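Local structure of HTH-type transcriptional regulator mcbR (Escherichia coli UMEA 3718-1, 4P9F) at residues Q115-E118 with Q124-N127; I136-R139 with L145-M148; H180-A185 with E192-C197. The protein is a GntR-family transcriptional regulator that represses expression of McbA by binding its promoter region, preventing colanic acid overproduction and mucoidy, and is important for biofilm formation. All blocks are in the same frame, centred on the assembly; numbering follows the deposited sequence.

All three contacts lie in the helical FCD domain that follows the DNA-binding helix-turn-helix region, and each joins two helices that are neighbours along the chain. They come in series: contact 1 packs helix 100-119 on helix 122-138, contact 2 helix 122-138 on helix 143-156, and contact 3 helix 177-187 on helix 191-210. Contacts 1 and 2, about 22 Å apart between centres, share helix 122-138; contacts 1 and 3 are about 20 Å apart. Contacts 2 and 3, about 17 Å apart, meet where I136 CD1 packs on L182 CD2 at 4.0 Å, so helix 122-138 is packed against helix 177-187 here. Contact 2 also adjoins the second subunit; contacts 1 and 3 touch no other chain of the assembly.

Contact 1 (Q115-E118 with Q124-N127); sequences QAQE and QIIN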
loop_
_atom_site.group_PDB
_atom_site.type_symbol
_atom_site.label_atom_id
_atom_site.label_comp_id
_atom_site.label_asym_id
_atom_site.label_seq_id
_atom_site.Cartn_x
_atom_site.Cartn_y
_atom_site.Cartn_z
ATOM N N GLN A 115 -20.159 -23.968 -0.403
ATOM C CA GLN A 115 -20.614 -24.624 0.821
ATOM C C GLN A 115 -20.914 -23.567 1.860
ATOM O O GLN A 115 -21.910 -23.658 2.572
ATOM C CB GLN A 115 -19.575 -25.615 1.336
ATOM C CG GLN A 115 -19.339 -26.791 0.410
ATOM C CD GLN A 115 -18.119 -27.585 0.812
ATOM O OE1 GLN A 115 -17.615 -27.449 1.930
ATOM N NE2 GLN A 115 -17.627 -28.414 -0.099
ATOM N N ALA A 116 -20.043 -22.563 1.938
ATOM C CA ALA A 116 -20.228 -21.479 2.893
ATOM C C ALA A 116 -21.538 -20.732 2.646
ATOM O O ALA A 116 -22.252 -20.411 3.591
ATOM C CB ALA A 116 -19.034 -20.506 2.842
ATOM N N GLN A 117 -21.854 -20.455 1.384
ATOM C CA GLN A 117 -23.101 -19.763 1.043
ATOM C C GLN A 117 -24.343 -20.640 1.310
ATOM O O GLN A 117 -25.392 -20.145 1.743
ATOM C CB GLN A 117 -23.063 -19.292 -0.419
ATOM C CG GLN A 117 -24.247 -18.417 -0.829
ATOM C CD GLN A 117 -25.465 -19.247 -1.236
ATOM O OE1 GLN A 117 -25.324 -20.371 -1.717
ATOM N NE2 GLN A 117 -26.658 -18.712 -1.011
ATOM N N GLU A 118 -24.215 -21.943 1.063
ATOM C CA GLU A 118 -25.322 -22.874 1.279
ATOM C C GLU A 118 -25.593 -23.061 2.767
ATOM O O GLU A 118 -26.743 -23.149 3.196
ATOM C CB GLU A 118 -25.017 -24.226 0.625
ATOM N N GLN A 124 -17.318 -17.276 6.743
ATOM C CA GLN A 124 -16.631 -18.194 5.847
ATOM C C GLN A 124 -16.740 -17.756 4.390
ATOM O O GLN A 124 -15.787 -17.886 3.631
ATOM C CB GLN A 124 -17.201 -19.600 6.030
ATOM C CG GLN A 124 -16.405 -20.431 7.006
ATOM C CD GLN A 124 -14.993 -20.705 6.506
ATOM O OE1 GLN A 124 -14.048 -19.951 6.791
ATOM N NE2 GLN A 124 -14.840 -21.802 5.763
ATOM N N ILE A 125 -17.890 -17.216 4.004
ATOM C CA ILE A 125 -18.050 -16.626 2.676
ATOM C C ILE A 125 -17.026 -15.505 2.455
ATOM O O ILE A 125 -16.334 -15.428 1.433
ATOM C CB ILE A 125 -19.463 -16.036 2.480
ATOM C CG1 ILE A 125 -20.521 -17.143 2.472
ATOM C CG2 ILE A 125 -19.525 -15.187 1.191
ATOM C CD1 ILE A 125 -21.921 -16.619 2.366
ATOM N N ILE A 126 -16.950 -14.615 3.431
ATOM C CA ILE A 126 -16.019 -13.510 3.338
ATOM C C ILE A 126 -14.580 -14.025 3.319
ATOM O O ILE A 126 -13.787 -13.639 2.458
ATOM C CB ILE A 126 -16.235 -12.538 4.501
ATOM C CG1 ILE A 126 -17.616 -11.883 4.350
ATOM C CG2 ILE A 126 -15.155 -11.479 4.518
ATOM C CD1 ILE A 126 -18.021 -10.994 5.514
ATOM N N ASN A 127 -14.271 -14.939 4.232
ATOM C CA ASN A 127 -12.914 -15.446 4.358
ATOM C C ASN A 127 -12.446 -16.243 3.147
ATOM O O ASN A 127 -11.324 -16.049 2.662
ATOM C CB ASN A 127 -12.775 -16.298 5.619
ATOM C CG ASN A 127 -11.330 -16.704 5.871
ATOM O OD1 ASN A 127 -10.430 -15.856 5.884
ATOM N ND2 ASN A 127 -11.103 -17.990 6.092
#
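I125 lays the end of its side chain over the backbone of helix 100-119 at A116 and Q117, and this is the dense part of the contact. Its CG1 stands 3.7 Å from A116 CB, while CD1 reaches further along to lie 3.6 Å from Q117 CA. The chi1 of -67° puts CG1 anti to the carbonyl carbon, and with chi2 extended at 177° the ethyl arm runs out toward Q117. From the other side the A116 methyl faces helix 122-138 and sits 3.7 Å from I125 N. A116 and I125 are the closest backbone pair, their CA atoms 5.3 Å apart, a separation allowed by the small side chain of A116. The contact closes a helical hairpin of the FCD domain: helix 100-119 ends, a short turn follows, and helix 122-138 comes back beside it, with no hydrogen bond joining the two segments. At I125, an alanine would keep only the CB and would probably leave a gap over Q117 CA and part of the A116 methyl uncovered. The looser side belongs to Q124 and to the outer part of the Q117 side chain. Q124 contributes its CB, 3.8 Å from A116 CB; beyond CB the chain makes no further contact with 115-118, and it is bent at chi2. Q117 offers CB to I125 CD1 at 4.0 Å, but its amide is carried off in another direction, where NE2 is hydrogen-bonded to P169 O. I125 also packs on P169.

Contact 2 (I136-R139 with L145-M148); sequences IYHR and LCEM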
loop_
_atom_site.group_PDB
_atom_site.type_symbol
_atom_site.label_atom_id
_atom_site.label_comp_id
_atom_site.label_asym_id
_atom_site.label_seq_id
_atom_site.Cartn_x
_atom_site.Cartn_y
_atom_site.Cartn_z
ATOM N N ILE A 136 -4.735 -16.494 -5.893
ATOM C CA ILE A 136 -4.478 -16.066 -7.256
ATOM C C ILE A 136 -3.342 -15.050 -7.275
ATOM O O ILE A 136 -2.346 -15.229 -7.986
ATOM C CB ILE A 136 -5.735 -15.435 -7.906
ATOM C CG1 ILE A 136 -6.857 -16.479 -8.036
ATOM C CG2 ILE A 136 -5.398 -14.864 -9.277
ATOM C CD1 ILE A 136 -8.215 -15.870 -8.402
ATOM N N TYR A 137 -3.495 -13.997 -6.472
ATOM C CA TYR A 137 -2.583 -12.858 -6.517
ATOM C C TYR A 137 -1.154 -13.256 -6.204
ATOM O O TYR A 137 -0.223 -12.703 -6.786
ATOM C CB TYR A 137 -3.033 -11.757 -5.553
ATOM C CG TYR A 137 -4.409 -11.212 -5.833
ATOM C CD1 TYR A 137 -5.020 -11.395 -7.068
ATOM C CD2 TYR A 137 -5.104 -10.513 -4.855
ATOM C CE1 TYR A 137 -6.285 -10.897 -7.324
ATOM C CE2 TYR A 137 -6.364 -10.008 -5.099
ATOM C CZ TYR A 137 -6.954 -10.205 -6.338
ATOM O OH TYR A 137 -8.223 -9.705 -6.572
ATOM N N HIS A 138 -0.985 -14.222 -5.300
ATOM C CA HIS A 138 0.343 -14.663 -4.906
ATOM C C HIS A 138 1.151 -15.200 -6.080
ATOM O O HIS A 138 2.380 -15.093 -6.073
ATOM C CB HIS A 138 0.259 -15.737 -3.809
ATOM C CG HIS A 138 0.034 -15.187 -2.434
ATOM N ND1 HIS A 138 -0.320 -15.980 -1.364
ATOM C CD2 HIS A 138 0.150 -13.928 -1.948
ATOM C CE1 HIS A 138 -0.432 -15.229 -0.279
ATOM N NE2 HIS A 138 -0.153 -13.982 -0.606
ATOM N N ARG A 139 0.473 -15.757 -7.084
ATOM C CA ARG A 139 1.154 -16.331 -8.259
ATOM C C ARG A 139 1.634 -15.252 -9.230
ATOM O O ARG A 139 2.260 -15.564 -10.231
ATOM C CB ARG A 139 0.252 -17.341 -8.985
ATOM C CG ARG A 139 -0.130 -18.557 -8.133
ATOM C CD ARG A 139 1.104 -19.340 -7.710
ATOM N NE ARG A 139 1.990 -19.522 -8.854
ATOM C CZ ARG A 139 3.023 -20.350 -8.892
ATOM N NH1 ARG A 139 3.315 -21.108 -7.839
ATOM N NH2 ARG A 139 3.757 -20.430 -9.993
ATOM N N LEU A 145 3.170 -6.124 -4.047
ATOM C CA LEU A 145 1.846 -5.853 -4.609
ATOM C C LEU A 145 0.789 -6.574 -3.789
ATOM O O LEU A 145 -0.179 -5.967 -3.364
ATOM C CB LEU A 145 1.762 -6.286 -6.083
ATOM C CG LEU A 145 0.411 -6.213 -6.806
ATOM C CD1 LEU A 145 -0.146 -4.803 -6.809
ATOM C CD2 LEU A 145 0.536 -6.717 -8.259
ATOM N N CYS A 146 1.005 -7.860 -3.525
ATOM C CA CYS A 146 0.050 -8.627 -2.720
ATOM C C CYS A 146 -0.134 -8.092 -1.298
ATOM O O CYS A 146 -1.262 -7.998 -0.825
ATOM C CB CYS A 146 0.498 -10.098 -2.648
ATOM S SG CYS A 146 0.437 -10.920 -4.288
ATOM N N GLU A 147 0.965 -7.740 -0.630
ATOM C CA GLU A 147 0.889 -7.169 0.718
ATOM C C GLU A 147 0.094 -5.875 0.700
ATOM O O GLU A 147 -0.697 -5.605 1.595
ATOM C CB GLU A 147 2.286 -6.917 1.317
ATOM C CG GLU A 147 2.295 -6.747 2.878
ATOM C CD GLU A 147 1.862 -5.349 3.401
ATOM O OE1 GLU A 147 1.972 -4.342 2.661
ATOM O OE2 GLU A 147 1.419 -5.253 4.575
HETATM N N MSE A 148 0.310 -5.060 -0.322
HETATM C CA MSE A 148 -0.420 -3.798 -0.412
HETATM C C MSE A 148 -1.924 -4.047 -0.589
HETATM O O MSE A 148 -2.762 -3.344 -0.013
HETATM C CB MSE A 148 0.106 -2.941 -1.566
HETATM C CG MSE A 148 -0.599 -1.590 -1.638
HETATM SE SE MSE A 148 0.384 -0.248 -2.649
HETATM C CE MSE A 148 1.999 -0.270 -1.567
#
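C146 pushes its thiol against the last turn of helix 122-138, overlapping the peptide between Y137 and H138. SG comes to 3.1 Å from Y137 O and 3.4 Å from Y137 C, and it also lies 3.8 Å from Y137 CB. With chi1 at -66°, SG is anti to the carbonyl carbon of C146 and reaches from helix 143-156 to the backbone of Y137. The H138 imidazole meets the same cysteine with its rim: CD2 is 3.8 Å from SG, and the sulfur is 5.0 Å from the ring centroid, 82° off the ring normal. C146 CB also lies in the ring plane, so the cysteine meets the ring at its edge, not over a face. On the 145-148 side the touching falls on C146 alone, while the Y137 ring meets the same helix further along, at I149 and W153; it also packs on A90 of helix 73-95, and its OH is hydrogen-bonded to E87. This turn of an FCD-domain hairpin lies next to the dimer interface, where the backbone N of L145 is hydrogen-bonded to E78 of the second subunit. Y137 O is also the hydrogen-bond partner of S140 OG, whose residue touches C146 as well. The chemistry is therefore mixed: a polarisable sulfur rests on a carbonyl already engaged by a hydroxyl and on the rim of an exposed imidazole, giving close packing without a hydrogen bond between the segments.

Contact 3 (H180-A185 with E192-C197); sequences HLLLAA and EGCRHC
L182 and C197 face each other across an antiparallel helical hairpin formed by the last two helices of the chain, within the FCD domain, where helix 191-210 returns beside helix 177-187. The axes of segments 180-185 and 192-197 approach to 8.4 Å with 164° between their directions, nearly antiparallel. The CA atoms come nearest at two pairs, L182 with C197 and A185 with C194. C197 directs its CB at the backbone of L182, 3.7 Å from L182 CA and 3.8 Å from L182 CB. Its SG then turns to the neighbouring residue and lies 3.7 Å from L181 CB. The leucine's own branch leaves on another side: with chi1 at 175° CG is anti to the backbone N, and CD1 rests over the C194 backbone, 3.5 Å from C194 O. The other branch, CD2, turns toward helix 122-138, where L182 packs on F132, so the residue links the hairpin to the interior of the domain. One turn further on, A185 points its methyl toward helix 191-210, where CB packs on the backbone at C194 N and at G193 C, 3.8 Å from the latter. C194 comes in alongside this methyl while its residue also packs on V91 and V95 of helix 73-95. The C194 thiol lies against the peptide carbonyl of A185, with SG 3.5 Å from A185 C and 3.7 Å from A185 CB.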
loop_
_atom_site.group_PDB
_atom_site.type_symbol
_atom_site.label_atom_id
_atom_site.label_comp_id
_atom_site.label_asym_id
_atom_site.label_seq_id
_atom_site.Cartn_x
_atom_site.Cartn_y
_atom_site.Cartn_z
ATOM N N HIS A 180 -16.769 -18.750 -10.732
ATOM C CA HIS A 180 -16.619 -19.831 -11.702
ATOM C C HIS A 180 -16.058 -19.311 -13.021
ATOM O O HIS A 180 -15.136 -19.892 -13.589
ATOM C CB HIS A 180 -17.969 -20.517 -11.977
ATOM C CG HIS A 180 -18.472 -21.350 -10.841
ATOM N ND1 HIS A 180 -17.860 -22.522 -10.454
ATOM C CD2 HIS A 180 -19.534 -21.189 -10.017
ATOM C CE1 HIS A 180 -18.520 -23.045 -9.436
ATOM N NE2 HIS A 180 -19.540 -22.258 -9.152
ATOM N N LEU A 181 -16.599 -18.183 -13.477
ATOM C CA LEU A 181 -16.180 -17.586 -14.733
ATOM C C LEU A 181 -14.725 -17.102 -14.649
ATOM O O LEU A 181 -13.962 -17.250 -15.594
ATOM C CB LEU A 181 -17.129 -16.442 -15.109
ATOM C CG LEU A 181 -18.541 -16.880 -15.518
ATOM C CD1 LEU A 181 -19.430 -15.678 -15.813
ATOM C CD2 LEU A 181 -18.462 -17.787 -16.751
ATOM N N LEU A 182 -14.345 -16.537 -13.506
ATOM C CA LEU A 182 -12.967 -16.108 -13.309
ATOM C C LEU A 182 -12.007 -17.303 -13.357
ATOM O O LEU A 182 -10.945 -17.242 -13.976
ATOM C CB LEU A 182 -12.817 -15.372 -11.978
ATOM C CG LEU A 182 -11.397 -14.980 -11.624
ATOM C CD1 LEU A 182 -10.843 -14.058 -12.708
ATOM C CD2 LEU A 182 -11.342 -14.298 -10.253
ATOM N N LEU A 183 -12.377 -18.390 -12.697
ATOM C CA LEU A 183 -11.520 -19.566 -12.689
ATOM C C LEU A 183 -11.384 -20.151 -14.108
ATOM O O LEU A 183 -10.295 -20.550 -14.510
ATOM C CB LEU A 183 -12.052 -20.614 -11.705
ATOM C CG LEU A 183 -11.149 -21.832 -11.528
ATOM C CD1 LEU A 183 -9.742 -21.365 -11.215
ATOM C CD2 LEU A 183 -11.669 -22.758 -10.440
ATOM N N ALA A 184 -12.479 -20.161 -14.869
ATOM C CA ALA A 184 -12.444 -20.593 -16.270
ATOM C C ALA A 184 -11.512 -19.701 -17.116
ATOM O O ALA A 184 -10.757 -20.183 -17.959
ATOM C CB ALA A 184 -13.837 -20.594 -16.850
ATOM N N ALA A 185 -11.577 -18.395 -16.880
ATOM C CA ALA A 185 -10.724 -17.442 -17.590
ATOM C C ALA A 185 -9.249 -17.664 -17.241
ATOM O O ALA A 185 -8.374 -17.548 -18.099
ATOM C CB ALA A 185 -11.145 -15.976 -17.263
ATOM N N GLU A 192 -7.572 -10.659 -20.405
ATOM C CA GLU A 192 -8.634 -9.665 -20.378
ATOM C C GLU A 192 -9.932 -10.237 -19.797
ATOM O O GLU A 192 -10.686 -9.532 -19.125
ATOM C CB GLU A 192 -8.868 -9.110 -21.784
ATOM C CG GLU A 192 -9.697 -7.833 -21.819
ATOM C CD GLU A 192 -9.292 -6.909 -22.958
ATOM O OE1 GLU A 192 -8.596 -7.372 -23.883
ATOM O OE2 GLU A 192 -9.663 -5.716 -22.920
ATOM N N GLY A 193 -10.195 -11.514 -20.058
ATOM C CA GLY A 193 -11.331 -12.188 -19.451
ATOM C C GLY A 193 -11.178 -12.245 -17.930
ATOM O O GLY A 193 -12.156 -12.131 -17.193
ATOM N N CYS A 194 -9.954 -12.455 -17.458
ATOM C CA CYS A 194 -9.693 -12.485 -16.014
ATOM C C CYS A 194 -9.956 -11.122 -15.398
ATOM O O CYS A 194 -10.562 -11.013 -14.332
ATOM C CB CYS A 194 -8.255 -12.923 -15.719
ATOM S SG CYS A 194 -7.896 -14.659 -16.033
ATOM N N ARG A 195 -9.489 -10.077 -16.075
ATOM C CA ARG A 195 -9.707 -8.715 -15.591
ATOM C C ARG A 195 -11.187 -8.367 -15.562
ATOM O O ARG A 195 -11.681 -7.771 -14.596
ATOM C CB ARG A 195 -8.935 -7.698 -16.433
ATOM C CG ARG A 195 -7.429 -7.695 -16.154
ATOM C CD ARG A 195 -6.710 -6.655 -17.007
ATOM N NE ARG A 195 -5.716 -5.924 -16.222
ATOM C CZ ARG A 195 -5.850 -4.664 -15.813
ATOM N NH1 ARG A 195 -6.932 -3.963 -16.131
ATOM N NH2 ARG A 195 -4.890 -4.100 -15.094
ATOM N N HIS A 196 -11.893 -8.759 -16.613
ATOM C CA HIS A 196 -13.316 -8.500 -16.706
ATOM C C HIS A 196 -14.109 -9.223 -15.594
ATOM O O HIS A 196 -14.947 -8.612 -14.944
ATOM C CB HIS A 196 -13.829 -8.916 -18.095
ATOM C CG HIS A 196 -15.318 -8.841 -18.238
ATOM N ND1 HIS A 196 -16.152 -9.885 -17.900
ATOM C CD2 HIS A 196 -16.124 -7.846 -18.681
ATOM C CE1 HIS A 196 -17.407 -9.538 -18.127
ATOM N NE2 HIS A 196 -17.414 -8.305 -18.602
ATOM N N CYS A 197 -13.842 -10.513 -15.373
ATOM C CA CYS A 197 -14.545 -11.274 -14.338
ATOM C C CYS A 197 -14.248 -10.717 -12.940
ATOM O O CYS A 197 -15.146 -10.567 -12.114
ATOM C CB CYS A 197 -14.177 -12.769 -14.408
ATOM S SG CYS A 197 -14.870 -13.583 -15.903
#